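Local atomic coordinates of sugar ABC transporter (Sugar-binding protein) (Bacillus halodurans, PDB entry 4YO7), a protein that binds myo-inositol between its two lobes and probably serves as the solute-binding component of a carbohydrate ABC transporter. Residues E77-D82 with E95-R100; A71-F76 with V294-A299. All blocks are in the same frame, centred on the assembly; numbering follows the deposited sequence. Where two conformers were deposited one is given.

Interaction 1: E77-D82 with E95-R100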
# COMPACT_ATOMS: atom_id res chain seq x y z
N GLU A 77 23.67 11.86 3.64
CA GLU A 77 23.68 11.07 2.43
C GLU A 77 22.59 10.02 2.54
O GLU A 77 22.42 9.44 3.59
CB GLU A 77 25.02 10.37 2.23
CG GLU A 77 26.21 11.27 2.43
CD GLU A 77 26.29 12.38 1.39
OE1 GLU A 77 25.77 12.18 0.27
OE2 GLU A 77 26.86 13.45 1.70
N PHE A 78 21.87 9.76 1.45
CA PHE A 78 20.87 8.68 1.45
C PHE A 78 21.26 7.56 0.49
O PHE A 78 21.74 7.82 -0.61
CB PHE A 78 19.49 9.22 1.07
CG PHE A 78 18.88 10.09 2.13
CD1 PHE A 78 19.34 11.37 2.33
CD2 PHE A 78 17.86 9.61 2.93
CE1 PHE A 78 18.79 12.16 3.31
CE2 PHE A 78 17.31 10.41 3.91
CZ PHE A 78 17.77 11.68 4.09
N ILE A 79 21.08 6.32 0.91
CA ILE A 79 21.27 5.16 0.04
C ILE A 79 19.90 4.60 -0.25
O ILE A 79 19.28 4.03 0.64
CB ILE A 79 22.15 4.07 0.67
CG1 ILE A 79 23.52 4.65 1.07
CG2 ILE A 79 22.35 2.92 -0.30
CD1 ILE A 79 24.28 3.75 2.01
N PHE A 80 19.42 4.79 -1.48
CA PHE A 80 18.08 4.32 -1.87
C PHE A 80 18.20 3.00 -2.60
O PHE A 80 18.55 2.97 -3.78
CB PHE A 80 17.36 5.36 -2.74
CG PHE A 80 16.78 6.49 -1.95
CD1 PHE A 80 17.39 7.74 -1.96
CD2 PHE A 80 15.65 6.30 -1.15
CE1 PHE A 80 16.88 8.78 -1.22
CE2 PHE A 80 15.14 7.36 -0.39
CZ PHE A 80 15.76 8.60 -0.45
N SER A 81 17.89 1.92 -1.90
CA SER A 81 18.00 0.57 -2.43
C SER A 81 16.63 -0.04 -2.68
O SER A 81 15.65 0.34 -2.05
CB SER A 81 18.78 -0.33 -1.46
OG SER A 81 20.09 0.17 -1.26
N ASP A 82 16.59 -0.99 -3.60
CA ASP A 82 15.37 -1.64 -4.07
C ASP A 82 15.55 -3.15 -3.90
O ASP A 82 16.47 -3.73 -4.47
CB ASP A 82 15.13 -1.27 -5.55
CG ASP A 82 13.95 -1.97 -6.18
OD1 ASP A 82 13.21 -2.73 -5.53
OD2 ASP A 82 13.75 -1.72 -7.39
N GLU A 95 21.83 -5.65 6.17
CA GLU A 95 23.12 -6.05 6.75
C GLU A 95 24.25 -5.10 6.33
O GLU A 95 25.14 -4.80 7.11
CB GLU A 95 23.44 -7.49 6.35
CG GLU A 95 22.57 -8.52 7.07
CD GLU A 95 22.70 -9.93 6.50
OE1 GLU A 95 23.37 -10.11 5.46
OE2 GLU A 95 22.11 -10.86 7.08
N ASN A 96 24.22 -4.68 5.07
CA ASN A 96 25.18 -3.71 4.57
C ASN A 96 25.04 -2.37 5.27
O ASN A 96 26.03 -1.76 5.66
CB ASN A 96 25.03 -3.54 3.05
CG ASN A 96 26.01 -2.54 2.47
OD1 ASN A 96 25.69 -1.38 2.28
ND2 ASN A 96 27.23 -2.98 2.21
N PHE A 97 23.81 -1.91 5.46
CA PHE A 97 23.59 -0.68 6.20
C PHE A 97 24.13 -0.77 7.63
O PHE A 97 24.73 0.17 8.13
CB PHE A 97 22.11 -0.31 6.26
CG PHE A 97 21.46 -0.06 4.92
CD1 PHE A 97 22.16 0.36 3.81
CD2 PHE A 97 20.07 -0.21 4.82
CE1 PHE A 97 21.49 0.59 2.60
CE2 PHE A 97 19.43 0.02 3.64
CZ PHE A 97 20.13 0.42 2.54
N ILE A 98 23.93 -1.91 8.30
CA ILE A 98 24.47 -2.11 9.63
C ILE A 98 26.00 -2.09 9.60
O ILE A 98 26.62 -1.42 10.41
CB ILE A 98 24.00 -3.43 10.23
CG1 ILE A 98 22.50 -3.33 10.51
CG2 ILE A 98 24.76 -3.76 11.50
CD1 ILE A 98 21.84 -4.66 10.86
N SER A 99 26.59 -2.77 8.64
CA SER A 99 28.04 -2.85 8.59
C SER A 99 28.71 -1.50 8.30
O SER A 99 29.85 -1.27 8.72
CB SER A 99 28.49 -3.90 7.60
OG SER A 99 28.39 -3.49 6.25
N ARG A 100 28.00 -0.64 7.57
CA ARG A 100 28.43 0.72 7.28
C ARG A 100 28.26 1.66 8.46
O ARG A 100 28.79 2.78 8.47
CB ARG A 100 27.63 1.30 6.10
CG ARG A 100 27.96 0.80 4.73
CD ARG A 100 26.86 1.31 3.79
NE ARG A 100 27.14 1.05 2.37
CZ ARG A 100 27.71 1.91 1.54
NH1 ARG A 100 28.08 3.11 1.96
NH2 ARG A 100 27.93 1.56 0.28
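The Phe97 ring meets the strand with its edge: Ile79 CG2 and Ser81 OG both lie near the ring plane, while the guanidinium of Arg100, in the conformer described, receives Ile79 CD1 over one face, 3.6 Å above the plane and off its centre. This is the strand-to-helix half of a beta-alpha-beta crossover in the lobe that carries the six-stranded parallel sheet, in a type I periplasmic binding protein fold. Strand 76-82 borders that sheet, and helix 87-100 runs back across it before the chain enters strand 104-107. The short segments are almost antiparallel, at 160°, with their axes 11.6 Å apart at closest approach. That gap is filled mainly by Ile79 and Phe97, whose side chains pass alongside one another, running opposite ways. Ile79 CG2 reaches Phe97 CE1 at 3.8 Å, and Ser81 OG stands 3.8 Å from Phe97 CZ at the ring's far end. With CG anti to its carbonyl carbon (chi1 -61°), Phe97 swings its ring tip to the strand although its CB does not point there; the loop residue Val102 also touches it. Ile79 divides its branches, CG2 going to the phenyl edge and CD1 to the guanidinium of Arg100, where CD1 lies 3.9 Å from Arg100 NH1. The extended chain of Arg100 is steadied by NE donating to Asn96 OD1, at 2.8 Å and nearly in the guanidinium plane. On the strand's other side, Phe78 and Phe80 pack on helix 57-70. Asn96 O accepts from both Arg100 N and, at 3.0 Å, Ser99 OG, which reach it from the same face of its plane.

Interaction 2: A71-F76 with V294-A299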
# COMPACT_ATOMS: atom_id res chain seq x y z
N ALA A 71 16.48 15.63 -0.34
CA ALA A 71 17.25 16.74 -0.89
C ALA A 71 17.27 17.96 0.04
O ALA A 71 18.08 18.85 -0.14
CB ALA A 71 16.68 17.14 -2.25
N ASN A 72 16.39 17.98 1.04
CA ASN A 72 16.35 19.08 1.99
C ASN A 72 17.42 19.00 3.08
O ASN A 72 17.55 19.91 3.89
CB ASN A 72 14.98 19.14 2.65
CG ASN A 72 13.89 19.58 1.68
OD1 ASN A 72 14.12 20.43 0.83
ND2 ASN A 72 12.70 19.01 1.82
N TYR A 73 18.20 17.91 3.09
CA TYR A 73 19.15 17.66 4.17
C TYR A 73 20.58 17.46 3.66
O TYR A 73 21.01 16.33 3.48
CB TYR A 73 18.71 16.42 4.97
CG TYR A 73 17.30 16.53 5.44
CD1 TYR A 73 16.99 17.23 6.59
CD2 TYR A 73 16.27 16.00 4.70
CE1 TYR A 73 15.69 17.36 7.02
CE2 TYR A 73 14.97 16.12 5.11
CZ TYR A 73 14.67 16.79 6.28
OH TYR A 73 13.37 16.92 6.68
N PRO A 74 21.32 18.55 3.47
CA PRO A 74 22.63 18.47 2.82
C PRO A 74 23.69 17.86 3.71
O PRO A 74 24.74 17.49 3.21
CB PRO A 74 22.94 19.94 2.48
CG PRO A 74 22.13 20.74 3.42
CD PRO A 74 20.90 19.94 3.73
N ASP A 75 23.40 17.74 4.99
CA ASP A 75 24.30 17.08 5.93
C ASP A 75 24.07 15.57 6.00
O ASP A 75 24.70 14.88 6.79
CB ASP A 75 24.16 17.70 7.33
CG ASP A 75 22.71 17.76 7.83
OD1 ASP A 75 21.75 17.90 7.02
OD2 ASP A 75 22.53 17.70 9.07
N PHE A 76 23.17 15.06 5.15
CA PHE A 76 22.89 13.64 5.05
C PHE A 76 23.19 13.10 3.68
O PHE A 76 22.98 13.79 2.68
CB PHE A 76 21.44 13.34 5.34
CG PHE A 76 21.10 13.31 6.78
CD1 PHE A 76 21.02 14.48 7.51
CD2 PHE A 76 20.88 12.11 7.42
CE1 PHE A 76 20.70 14.44 8.86
CE2 PHE A 76 20.55 12.08 8.75
CZ PHE A 76 20.48 13.25 9.47
N VAL A 294 11.23 11.55 9.77
CA VAL A 294 11.34 10.80 11.00
C VAL A 294 12.73 10.16 11.12
O VAL A 294 13.34 10.16 12.19
CB VAL A 294 10.22 9.75 11.08
CG1 VAL A 294 10.41 8.80 12.24
CG2 VAL A 294 8.88 10.48 11.22
N ALA A 295 13.23 9.63 10.01
CA ALA A 295 14.54 9.00 9.99
C ALA A 295 15.63 10.01 10.30
O ALA A 295 16.57 9.75 11.06
CB ALA A 295 14.79 8.34 8.63
N VAL A 296 15.51 11.19 9.72
CA VAL A 296 16.45 12.27 10.01
C VAL A 296 16.41 12.64 11.50
O VAL A 296 17.46 12.82 12.15
CB VAL A 296 16.18 13.50 9.15
CG1 VAL A 296 16.89 14.73 9.68
CG2 VAL A 296 16.60 13.23 7.72
N GLN A 297 15.21 12.77 12.06
CA GLN A 297 15.10 13.09 13.47
C GLN A 297 15.79 12.03 14.32
O GLN A 297 16.46 12.36 15.29
CB GLN A 297 13.64 13.22 13.91
CG GLN A 297 12.93 14.43 13.39
CD GLN A 297 11.45 14.42 13.77
OE1 GLN A 297 10.81 13.38 13.79
NE2 GLN A 297 10.92 15.59 14.10
N ALA A 298 15.57 10.77 13.99
CA ALA A 298 16.12 9.66 14.78
C ALA A 298 17.65 9.61 14.62
O ALA A 298 18.39 9.43 15.59
CB ALA A 298 15.51 8.35 14.34
N ALA A 299 18.10 9.84 13.40
CA ALA A 299 19.53 9.93 13.09
C ALA A 299 20.22 11.05 13.89
O ALA A 299 21.41 10.95 14.26
CB ALA A 299 19.73 10.16 11.62
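A type I beta turn, Tyr73 to Phe76, joins helix 57-70 to strand 76-82 within a beta-alpha-beta crossover of the six-stranded lobe, and here it meets the last turns of helix 284-299. Phe76 N bonds to Tyr73 O at 3.0 Å, closing the turn; both aromatic side chains point toward the helix. Val296 enters between them. Its CG2 lies 4.0 Å from the centroid of the Tyr73 ring and 4.2 Å from that of the Phe76 ring, almost exactly on each ring normal, giving two CH-pi contacts from one methyl. Because the ring planes stand nearly at right angles, they form a corner around this group. The other branch, CG1, anti to the backbone N (chi1 165°), reaches Tyr73 CE1 and Phe76 CZ, each at 3.9 Å. One turn further on, Ala299 CB touches Phe76 CE2 at 3.5 Å, at the ring edge rather than over its face. Asn72 CB covers the opposite face of Tyr73, off centre. Phe76 and Val296 also both pack on Ile48 of strand 46-52. With no polar pair between the segments, shape fit and dispersion of methyls against ring faces hold them together, and the polar end of the phenol is satisfied by its OH bonding to Glu69 OE2, off the apolar interface.

Both interactions belong to the lobe with the six-stranded parallel sheet, and their centres lie 14 Å apart, away from the inositol pocket. Along the chain, 71-76 leads directly into 77-82, then 95-100 follows, and 294-299 comes some 200 residues later, so interaction 1 is nested within the loop closed by interaction 2. Strand 76-82 is the shared element: its alternating side chains send Ile79 and Ser81 to helix 87-100 on one face of the sheet, and Phe78 to the other, where Phe78 CZ touches Val296 CG2 at 4.1 Å. The edge strand thus lies between helix 87-100 and, on the other face, helix 57-70 together with the end of helix 284-299, reached only much later.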